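PDB 4MSX: Pre-mRNA-splicing factor SAD1 from Saccharomyces cerevisiae, which promotes the assembly of newly synthesized U4 snRNA into the U4/U6 snRNP and is required for pre-mRNA splicing, although its ubiquitin-protease-like domain is catalytically inactive. Local coordinates for residues His439-Leu444 with Phe469-Phe474; Phe377-Phe382 with Thr396-Ser401; Met205-Asp210 with Asn289-Gly294. All blocks are in the same frame, centred on the assembly; numbering follows the deposited sequence.

Following the chain from the N terminus, interaction 3 comes first: 205-210 starts a helix and meets 289-294 after 78 intervening residues, most of them helical. Interaction 2 then closes a short loop of 13 residues between 377-382 and 396-401. Last, interaction 1 closes 24 residues, just over half of them strand, between 439-444 and 469-474. The three loops follow one another in series, none nesting or crossing. Interactions 1 and 2 touch, because strands 374-379 and 472-480 are neighbours in the large mixed sheet. Interaction 3 lies apart, its centre about 22 and 23 Å from those of interactions 1 and 2, and joins helix ends near the start of strand 374-379.

Interaction 1 (His439-Leu444 with Phe469-Phe474); sequences HWITQL and FLKETF
Trp440 lays the outer corner of its six-membered ring over one face of Phe474. CZ3 of Trp440 comes to 3.4 Å from CD2 of Phe474, while CH2 of Trp440 stands 3.6 Å above the plane of the Phe474 ring, over its centre. The planes are inclined at 45°, so this is neither a parallel stack nor a T-shaped pair. Phe474 reaches the indole because its CG is anti to the backbone N (chi1 -179°), which swings the ring out from its strand toward Trp440. With an alanine in place of Phe474, the indole is likely to lose the ring that CZ3 and CH2 rest on, opening a gap in this buried contact.

At the other end the contact thins out. The extended chain of Lys471 crosses Gln443 obliquely, with NE2 of Gln443 4.2 Å from CD of Lys471. Both polar ends converge on Glu454, which forms a salt bridge with Lys471 NZ and accepts a hydrogen bond from Gln443 NE2.

Further out, Asn416 links the two sides, donating from ND2 to Gln443 OE1 and accepting at OD1 from Thr473 OG1. The Trp440 ring is also met by His419, and the Trp440 side chain touches Tyr194 of helix 189-203. No backbone bond joins the two segments directly: strands 438-446 and 472-480 both pair antiparallel with strand 409-421. The arrangement is that of next-but-one strands whose side chains meet across the strand between them, in the central sheet of the ubiquitin-specific protease fold.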
loop_
_atom_site.group_PDB
_atom_site.type_symbol
_atom_site.label_atom_id
_atom_site.label_comp_id
_atom_site.label_asym_id
_atom_site.label_seq_id
_atom_site.Cartn_x
_atom_site.Cartn_y
_atom_site.Cartn_z
ATOM N N HIS A 439 -8.027 10.166 10.366
ATOM C CA HIS A 439 -6.722 9.525 10.325
ATOM C C HIS A 439 -7.008 8.033 10.057
ATOM O O HIS A 439 -8.019 7.491 10.544
ATOM C CB HIS A 439 -6.009 9.721 11.657
ATOM C CG HIS A 439 -4.735 8.936 11.822
ATOM N ND1 HIS A 439 -3.726 8.905 10.868
ATOM C CD2 HIS A 439 -4.299 8.167 12.854
ATOM C CE1 HIS A 439 -2.742 8.130 11.299
ATOM N NE2 HIS A 439 -3.062 7.673 12.502
ATOM N N TRP A 440 -6.126 7.375 9.313
ATOM C CA TRP A 440 -6.412 5.993 8.843
ATOM C C TRP A 440 -5.300 5.089 9.333
ATOM O O TRP A 440 -4.108 5.418 9.199
ATOM C CB TRP A 440 -6.478 5.984 7.291
ATOM C CG TRP A 440 -7.536 6.924 6.759
ATOM C CD1 TRP A 440 -7.369 8.177 6.185
ATOM C CD2 TRP A 440 -8.941 6.662 6.775
ATOM N NE1 TRP A 440 -8.612 8.688 5.852
ATOM C CE2 TRP A 440 -9.589 7.785 6.232
ATOM C CE3 TRP A 440 -9.705 5.568 7.221
ATOM C CZ2 TRP A 440 -10.971 7.857 6.097
ATOM C CZ3 TRP A 440 -11.078 5.616 7.080
ATOM C CH2 TRP A 440 -11.712 6.766 6.527
ATOM N N ILE A 441 -5.668 3.947 9.892
ATOM C CA ILE A 441 -4.629 3.000 10.288
ATOM C C ILE A 441 -5.000 1.627 9.752
ATOM O O ILE A 441 -6.151 1.359 9.405
ATOM C CB ILE A 441 -4.441 2.961 11.799
ATOM C CG1 ILE A 441 -5.695 2.400 12.451
ATOM C CG2 ILE A 441 -4.132 4.399 12.362
ATOM C CD1 ILE A 441 -5.574 2.280 13.959
ATOM N N THR A 442 -3.993 0.774 9.618
ATOM C CA THR A 442 -4.194 -0.468 8.841
ATOM C C THR A 442 -3.788 -1.627 9.709
ATOM O O THR A 442 -2.699 -1.620 10.274
ATOM C CB THR A 442 -3.323 -0.445 7.555
ATOM O OG1 THR A 442 -3.604 0.772 6.859
ATOM C CG2 THR A 442 -3.603 -1.670 6.604
ATOM N N GLN A 443 -4.665 -2.634 9.814
ATOM C CA GLN A 443 -4.336 -3.841 10.553
ATOM C C GLN A 443 -4.238 -4.975 9.561
ATOM O O GLN A 443 -5.128 -5.123 8.703
ATOM C CB GLN A 443 -5.478 -4.167 11.542
ATOM C CG GLN A 443 -5.631 -3.028 12.539
ATOM C CD GLN A 443 -6.884 -3.132 13.412
ATOM O OE1 GLN A 443 -7.895 -3.753 13.027
ATOM N NE2 GLN A 443 -6.834 -2.472 14.582
ATOM N N LEU A 444 -3.184 -5.780 9.669
ATOM C CA LEU A 444 -2.965 -6.818 8.672
ATOM C C LEU A 444 -2.687 -8.142 9.335
ATOM O O LEU A 444 -1.953 -8.198 10.315
ATOM C CB LEU A 444 -1.686 -6.501 7.828
ATOM C CG LEU A 444 -1.822 -5.161 7.062
ATOM C CD1 LEU A 444 -0.474 -4.803 6.366
ATOM C CD2 LEU A 444 -2.924 -5.272 6.009
ATOM N N PHE A 469 -12.776 -5.548 16.176
ATOM C CA PHE A 469 -13.991 -4.830 15.817
ATOM C C PHE A 469 -14.285 -3.690 16.745
ATOM O O PHE A 469 -15.117 -2.871 16.438
ATOM C CB PHE A 469 -15.195 -5.761 15.759
ATOM C CG PHE A 469 -15.723 -6.120 17.133
ATOM C CD1 PHE A 469 -15.205 -7.213 17.809
ATOM C CD2 PHE A 469 -16.711 -5.324 17.744
ATOM C CE1 PHE A 469 -15.694 -7.558 19.106
ATOM C CE2 PHE A 469 -17.214 -5.666 19.070
ATOM C CZ PHE A 469 -16.668 -6.754 19.732
ATOM N N LEU A 470 -13.583 -3.548 17.866
ATOM C CA LEU A 470 -13.895 -2.379 18.721
ATOM C C LEU A 470 -13.544 -1.022 18.104
ATOM O O LEU A 470 -14.095 -0.016 18.512
ATOM C CB LEU A 470 -13.170 -2.491 20.058
ATOM C CG LEU A 470 -13.736 -3.661 20.881
ATOM C CD1 LEU A 470 -12.898 -3.785 22.108
ATOM C CD2 LEU A 470 -15.221 -3.342 21.229
ATOM N N LYS A 471 -12.635 -0.994 17.136
ATOM C CA LYS A 471 -12.324 0.281 16.446
ATOM C C LYS A 471 -13.228 0.440 15.240
ATOM O O LYS A 471 -13.843 -0.556 14.762
ATOM C CB LYS A 471 -10.844 0.256 15.988
ATOM C CG LYS A 471 -9.893 0.228 17.179
ATOM C CD LYS A 471 -8.476 0.672 16.809
ATOM C CE LYS A 471 -7.569 0.751 18.048
ATOM N NZ LYS A 471 -6.097 0.933 17.718
ATOM N N GLU A 472 -13.282 1.652 14.702
ATOM C CA GLU A 472 -14.238 1.914 13.637
ATOM C C GLU A 472 -13.749 1.395 12.263
ATOM O O GLU A 472 -13.005 2.116 11.563
ATOM C CB GLU A 472 -14.461 3.399 13.559
ATOM C CG GLU A 472 -15.641 3.797 12.689
ATOM C CD GLU A 472 -15.803 5.315 12.555
ATOM O OE1 GLU A 472 -16.086 5.979 13.576
ATOM O OE2 GLU A 472 -15.655 5.859 11.426
ATOM N N THR A 473 -14.220 0.212 11.873
ATOM C CA THR A 473 -13.833 -0.401 10.606
ATOM C C THR A 473 -14.414 0.400 9.426
ATOM O O THR A 473 -15.581 0.872 9.445
ATOM C CB THR A 473 -14.245 -1.905 10.519
ATOM O OG1 THR A 473 -13.751 -2.428 9.292
ATOM C CG2 THR A 473 -15.806 -2.078 10.558
ATOM N N PHE A 474 -13.583 0.616 8.408
ATOM C CA PHE A 474 -14.013 1.358 7.217
ATOM C C PHE A 474 -13.919 0.467 5.965
ATOM O O PHE A 474 -14.835 0.448 5.147
ATOM C CB PHE A 474 -13.096 2.590 7.034
ATOM C CG PHE A 474 -13.454 3.453 5.849
ATOM C CD1 PHE A 474 -14.657 4.157 5.815
ATOM C CD2 PHE A 474 -12.550 3.610 4.791
ATOM C CE1 PHE A 474 -14.985 4.963 4.732
ATOM C CE2 PHE A 474 -12.878 4.426 3.697
ATOM C CZ PHE A 474 -14.069 5.110 3.661
#

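Interaction 2 (Phe377-Phe382 with Thr396-Ser401); sequences FHFNRF and TLVEFS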
loop_
_atom_site.group_PDB
_atom_site.type_symbol
_atom_site.label_atom_id
_atom_site.label_comp_id
_atom_site.label_asym_id
_atom_site.label_seq_id
_atom_site.Cartn_x
_atom_site.Cartn_y
_atom_site.Cartn_z
ATOM N N PHE A 377 -14.912 -5.093 1.439
ATOM C CA PHE A 377 -16.118 -4.394 1.885
ATOM C C PHE A 377 -15.749 -2.981 2.263
ATOM O O PHE A 377 -14.678 -2.737 2.815
ATOM C CB PHE A 377 -16.659 -5.001 3.177
ATOM C CG PHE A 377 -17.156 -6.429 3.025
ATOM C CD1 PHE A 377 -17.864 -6.812 1.896
ATOM C CD2 PHE A 377 -16.926 -7.353 4.030
ATOM C CE1 PHE A 377 -18.362 -8.126 1.761
ATOM C CE2 PHE A 377 -17.403 -8.694 3.901
ATOM C CZ PHE A 377 -18.093 -9.068 2.771
ATOM N N HIS A 378 -16.697 -2.095 2.066
ATOM C CA HIS A 378 -16.585 -0.711 2.571
ATOM C C HIS A 378 -17.820 -0.464 3.462
ATOM O O HIS A 378 -18.946 -0.741 3.035
ATOM C CB HIS A 378 -16.640 0.231 1.378
ATOM C CG HIS A 378 -17.071 1.641 1.707
ATOM N ND1 HIS A 378 -18.110 2.264 1.046
ATOM C CD2 HIS A 378 -16.559 2.558 2.568
ATOM C CE1 HIS A 378 -18.242 3.503 1.510
ATOM N NE2 HIS A 378 -17.287 3.721 2.397
ATOM N N PHE A 379 -17.611 0.066 4.659
ATOM C CA PHE A 379 -18.755 0.400 5.563
ATOM C C PHE A 379 -19.058 1.854 5.372
ATOM O O PHE A 379 -18.179 2.694 5.542
ATOM C CB PHE A 379 -18.397 0.057 6.990
ATOM C CG PHE A 379 -18.107 -1.420 7.139
ATOM C CD1 PHE A 379 -19.156 -2.338 7.299
ATOM C CD2 PHE A 379 -16.821 -1.903 6.990
ATOM C CE1 PHE A 379 -18.883 -3.729 7.364
ATOM C CE2 PHE A 379 -16.537 -3.279 7.034
ATOM C CZ PHE A 379 -17.566 -4.186 7.229
ATOM N N ASN A 380 -20.300 2.169 5.011
ATOM C CA ASN A 380 -20.558 3.526 4.511
ATOM C C ASN A 380 -20.694 4.503 5.678
ATOM O O ASN A 380 -21.801 4.839 6.074
ATOM C CB ASN A 380 -21.820 3.531 3.673
ATOM C CG ASN A 380 -22.007 4.855 2.944
ATOM O OD1 ASN A 380 -21.077 5.671 2.890
ATOM N ND2 ASN A 380 -23.189 5.076 2.388
ATOM N N ARG A 381 -19.575 4.941 6.223
ATOM C CA ARG A 381 -19.565 5.857 7.378
ATOM C C ARG A 381 -19.970 7.304 7.061
ATOM O O ARG A 381 -20.599 7.984 7.897
ATOM C CB ARG A 381 -18.147 5.918 7.937
ATOM C CG ARG A 381 -17.579 4.533 8.368
ATOM C CD ARG A 381 -18.216 4.067 9.703
ATOM N NE ARG A 381 -17.765 2.716 10.090
ATOM C CZ ARG A 381 -18.242 2.066 11.154
ATOM N NH1 ARG A 381 -19.215 2.618 11.918
ATOM N NH2 ARG A 381 -17.770 0.874 11.436
ATOM N N PHE A 382 -19.553 7.788 5.894
ATOM C CA PHE A 382 -19.615 9.233 5.602
ATOM C C PHE A 382 -20.719 9.680 4.702
ATOM O O PHE A 382 -20.845 9.231 3.574
ATOM C CB PHE A 382 -18.340 9.666 4.879
ATOM C CG PHE A 382 -17.116 9.507 5.705
ATOM C CD1 PHE A 382 -17.062 10.038 6.976
ATOM C CD2 PHE A 382 -16.016 8.800 5.224
ATOM C CE1 PHE A 382 -15.947 9.891 7.779
ATOM C CE2 PHE A 382 -14.880 8.648 6.009
ATOM C CZ PHE A 382 -14.853 9.179 7.300
ATOM N N THR A 396 -22.105 3.476 14.052
ATOM C CA THR A 396 -22.664 2.177 14.437
ATOM C C THR A 396 -21.522 1.198 14.648
ATOM O O THR A 396 -20.583 1.108 13.825
ATOM C CB THR A 396 -23.650 1.633 13.368
ATOM O OG1 THR A 396 -24.701 2.585 13.146
ATOM C CG2 THR A 396 -24.241 0.316 13.780
ATOM N N LEU A 397 -21.581 0.456 15.749
ATOM C CA LEU A 397 -20.559 -0.531 16.038
ATOM C C LEU A 397 -20.764 -1.787 15.215
ATOM O O LEU A 397 -21.724 -2.548 15.424
ATOM C CB LEU A 397 -20.511 -0.843 17.526
ATOM C CG LEU A 397 -19.467 -1.898 17.921
ATOM C CD1 LEU A 397 -18.096 -1.416 17.522
ATOM C CD2 LEU A 397 -19.562 -2.100 19.444
ATOM N N VAL A 398 -19.855 -2.014 14.265
ATOM C CA VAL A 398 -19.944 -3.191 13.406
ATOM C C VAL A 398 -19.173 -4.369 14.009
ATOM O O VAL A 398 -17.929 -4.332 14.187
ATOM C CB VAL A 398 -19.396 -2.915 11.930
ATOM C CG1 VAL A 398 -19.476 -4.190 11.106
ATOM C CG2 VAL A 398 -20.175 -1.821 11.260
ATOM N N GLU A 399 -19.920 -5.419 14.329
ATOM C CA GLU A 399 -19.354 -6.607 14.959
ATOM C C GLU A 399 -18.971 -7.679 13.946
ATOM O O GLU A 399 -19.758 -8.018 13.073
ATOM C CB GLU A 399 -20.360 -7.141 15.997
ATOM C CG GLU A 399 -20.503 -6.038 17.070
ATOM C CD GLU A 399 -21.673 -6.175 18.005
ATOM O OE1 GLU A 399 -21.765 -5.290 18.896
ATOM O OE2 GLU A 399 -22.482 -7.117 17.860
ATOM N N PHE A 400 -17.766 -8.219 14.078
ATOM C CA PHE A 400 -17.311 -9.245 13.167
ATOM C C PHE A 400 -16.245 -10.060 13.895
ATOM O O PHE A 400 -15.634 -9.575 14.848
ATOM C CB PHE A 400 -16.728 -8.627 11.881
ATOM C CG PHE A 400 -15.576 -7.654 12.148
ATOM C CD1 PHE A 400 -14.298 -8.131 12.286
ATOM C CD2 PHE A 400 -15.816 -6.291 12.267
ATOM C CE1 PHE A 400 -13.203 -7.233 12.506
ATOM C CE2 PHE A 400 -14.761 -5.372 12.508
ATOM C CZ PHE A 400 -13.437 -5.879 12.627
ATOM N N SER A 401 -16.030 -11.273 13.433
ATOM C CA SER A 401 -14.958 -12.126 13.951
ATOM C C SER A 401 -14.045 -12.389 12.789
ATOM O O SER A 401 -13.991 -11.591 11.845
ATOM C CB SER A 401 -15.531 -13.454 14.496
ATOM O OG SER A 401 -16.085 -14.238 13.436
HETATM O O HOH W 1 -17.605 -0.281 13.930
#
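Val398 packs its two methyls against Phe379 and Arg381, and here the end of strand 374-379, in the large sheet of the ubiquitin-specific protease fold, meets the short strand 397-399, which pairs in parallel with 344-346. Just past the first strand, Asn380 is the centre of an inverse gamma turn. The two backbones stay well apart, Phe379 CA and Val398 CA being 8.7 Å from each other, so the contact runs from side chain to side chain or from side chain to backbone, with no backbone-to-backbone bond.

The close-packed part is built round the Val398 methyls. In its apolar pair, CG1 of Val398 lies 3.8 Å from CE1 of Phe379, approaching that ring obliquely. CG2, the other branch, sits between the two partners, 3.6 Å from Arg381 NH2 and a little farther from CD1 of Phe379. Leu325, Ile347 and Leu350 pack against the Phe379 side chain as well, and Leu327 touches both Val398 and Arg381.

Arg381 bends at chi2 (-75°) and then runs extended, which carries the guanidinium across to the neighbouring backbone. NH1 of Arg381 donates to Thr396 O at 2.8 Å in a fairly straight bond (164° at the hydrogen). The oxygen lies close to the guanidinium plane, while the donor is tilted 17° from the carbonyl plane. NH1 also bonds to Asn394 O and NE to Thr473 O, so backbone oxygens from two parts of the chain fix how the flat group is turned.

On the looser side a single water fills in between guanidinium and backbone. It reconciles two donors by accepting from both, Arg381 NH2 at 2.8 Å and Val398 N at 2.9 Å.

Interaction 3 (Met205-Asp210 with Asn289-Gly294); sequences MVPVRD and NHSCKG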
loop_
_atom_site.group_PDB
_atom_site.type_symbol
_atom_site.label_atom_id
_atom_site.label_comp_id
_atom_site.label_asym_id
_atom_site.label_seq_id
_atom_site.Cartn_x
_atom_site.Cartn_y
_atom_site.Cartn_z
ATOM N N MET A 205 -2.227 -8.743 -0.983
ATOM C CA MET A 205 -3.032 -9.698 -1.789
ATOM C C MET A 205 -2.064 -10.567 -2.566
ATOM O O MET A 205 -1.502 -10.147 -3.573
ATOM C CB MET A 205 -3.924 -8.979 -2.783
ATOM C CG MET A 205 -5.009 -8.217 -2.036
ATOM S SD MET A 205 -5.958 -7.156 -3.137
ATOM C CE MET A 205 -7.118 -6.545 -1.905
ATOM N N VAL A 206 -1.846 -11.771 -2.078
ATOM C CA VAL A 206 -0.690 -12.545 -2.558
ATOM C C VAL A 206 -0.449 -12.616 -4.087
ATOM O O VAL A 206 0.678 -12.469 -4.537
ATOM C CB VAL A 206 -0.646 -13.923 -1.881
ATOM C CG1 VAL A 206 0.365 -14.834 -2.567
ATOM C CG2 VAL A 206 -0.244 -13.725 -0.400
ATOM N N PRO A 207 -1.488 -12.810 -4.893
ATOM C CA PRO A 207 -1.305 -12.956 -6.354
ATOM C C PRO A 207 -0.894 -11.673 -7.018
ATOM O O PRO A 207 -0.219 -11.660 -8.056
ATOM C CB PRO A 207 -2.705 -13.332 -6.879
ATOM C CG PRO A 207 -3.547 -13.657 -5.639
ATOM C CD PRO A 207 -2.866 -13.099 -4.430
ATOM N N VAL A 208 -1.347 -10.558 -6.453
ATOM C CA VAL A 208 -0.922 -9.270 -6.956
ATOM C C VAL A 208 0.499 -9.021 -6.475
ATOM O O VAL A 208 1.368 -8.598 -7.248
ATOM C CB VAL A 208 -1.894 -8.125 -6.426
ATOM C CG1 VAL A 208 -1.436 -6.811 -6.980
ATOM C CG2 VAL A 208 -3.342 -8.445 -6.812
ATOM N N ARG A 209 0.730 -9.247 -5.188
ATOM C CA ARG A 209 2.047 -9.005 -4.613
ATOM C C ARG A 209 3.087 -9.826 -5.380
ATOM O O ARG A 209 4.144 -9.304 -5.832
ATOM C CB ARG A 209 2.108 -9.450 -3.158
ATOM C CG ARG A 209 3.519 -9.289 -2.542
ATOM C CD ARG A 209 3.613 -10.073 -1.249
ATOM N NE ARG A 209 3.724 -11.523 -1.584
ATOM C CZ ARG A 209 3.917 -12.475 -0.679
ATOM N NH1 ARG A 209 4.025 -12.139 0.596
ATOM N NH2 ARG A 209 3.999 -13.773 -1.045
ATOM N N ASP A 210 2.794 -11.118 -5.541
ATOM C CA ASP A 210 3.805 -12.004 -6.189
ATOM C C ASP A 210 4.153 -11.527 -7.590
ATOM O O ASP A 210 5.329 -11.534 -8.015
ATOM C CB ASP A 210 3.317 -13.460 -6.232
ATOM C CG ASP A 210 3.393 -14.126 -4.878
ATOM O OD1 ASP A 210 3.698 -13.405 -3.892
ATOM O OD2 ASP A 210 3.147 -15.373 -4.782
ATOM N N ASN A 289 -8.834 -8.328 -12.150
ATOM C CA ASN A 289 -10.163 -8.812 -12.559
ATOM C C ASN A 289 -10.469 -10.222 -12.077
ATOM O O ASN A 289 -11.566 -10.494 -11.589
ATOM C CB ASN A 289 -10.382 -8.641 -14.075
ATOM C CG ASN A 289 -10.791 -7.212 -14.429
ATOM O OD1 ASN A 289 -11.965 -6.886 -14.395
ATOM N ND2 ASN A 289 -9.825 -6.350 -14.700
ATOM N N HIS A 290 -9.504 -11.127 -12.127
ATOM C CA HIS A 290 -9.810 -12.462 -11.702
ATOM C C HIS A 290 -9.894 -12.566 -10.192
ATOM O O HIS A 290 -10.761 -13.250 -9.636
ATOM C CB HIS A 290 -8.730 -13.478 -12.173
ATOM C CG HIS A 290 -8.934 -14.824 -11.571
ATOM N ND1 HIS A 290 -9.953 -15.664 -11.969
ATOM C CD2 HIS A 290 -8.318 -15.442 -10.541
ATOM C CE1 HIS A 290 -9.931 -16.759 -11.228
ATOM N NE2 HIS A 290 -8.948 -16.647 -10.356
ATOM N N SER A 291 -8.987 -11.890 -9.495
ATOM C CA SER A 291 -8.880 -12.153 -8.070
ATOM C C SER A 291 -9.772 -11.268 -7.164
ATOM O O SER A 291 -10.081 -11.665 -6.039
ATOM C CB SER A 291 -7.431 -11.959 -7.623
ATOM O OG SER A 291 -6.604 -12.917 -8.263
ATOM N N CYS A 292 -10.111 -10.069 -7.641
ATOM C CA CYS A 292 -10.693 -9.031 -6.765
ATOM C C CYS A 292 -12.086 -8.585 -7.187
ATOM O O CYS A 292 -12.793 -7.887 -6.426
ATOM C CB CYS A 292 -9.758 -7.781 -6.750
ATOM S SG CYS A 292 -8.204 -8.202 -6.002
ATOM N N LYS A 293 -12.484 -8.913 -8.404
ATOM C CA LYS A 293 -13.687 -8.299 -8.946
ATOM C C LYS A 293 -14.914 -9.186 -8.712
ATOM O O LYS A 293 -14.972 -10.337 -9.143
ATOM C CB LYS A 293 -13.513 -7.952 -10.419
ATOM C CG LYS A 293 -14.796 -7.365 -11.045
ATOM C CD LYS A 293 -14.553 -6.798 -12.442
ATOM C CE LYS A 293 -13.927 -5.391 -12.385
ATOM N NZ LYS A 293 -13.610 -4.823 -13.743
ATOM N N GLY A 294 -15.837 -8.677 -7.911
ATOM C CA GLY A 294 -17.049 -9.400 -7.575
ATOM C C GLY A 294 -18.150 -8.996 -8.521
ATOM O O GLY A 294 -17.974 -8.089 -9.351
#
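Met205 sets its CG beside the backbone N (chi1 -68°) and then extends at chi2 (172°), which carries SD out toward the end of helix 282-292. Cys292 holds its SG in the same position about its own first torsion (chi1 -65°), and the two sulfurs face each other. SD of Met205 and SG of Cys292 are 3.8 Å apart.

A second, slighter touch lies alongside. Pro207, in the first turn of helix 206-214, turns its ring toward Ser291, with CG of Pro207 4.1 Å from OG of Ser291. Their CA atoms, 7.8 Å apart, are the nearest pair across the two segments. The hydroxyl makes no hydrogen bond to the proline; it has a weak one to Ile287 O, one turn back in its own helix.

Met205 occupies the N-cap position of helix 206-214. Its carbonyl oxygen takes a backbone bond from Arg209 N at 2.9 Å, so the first turn is built directly on the residue whose side chain reaches across. Phe374 touches Met205, Pro207 and Ser291 alike and shares a backbone hydrogen bond with Ser291, while Phe274 and Trp321 pack on Cys292. Within the ubiquitin-specific protease domain, the contact thus brings the beginning of one helix and the last turn of another together beside Phe374, the first residue of strand 374-379 of the large mixed sheet.

No hydrogen bond or salt bridge crosses between the two segments. The sulfurs of Met205 and Cys292 meet as apolar surfaces at van der Waals range, and their contact depends on shape and burial, not on directional bonding.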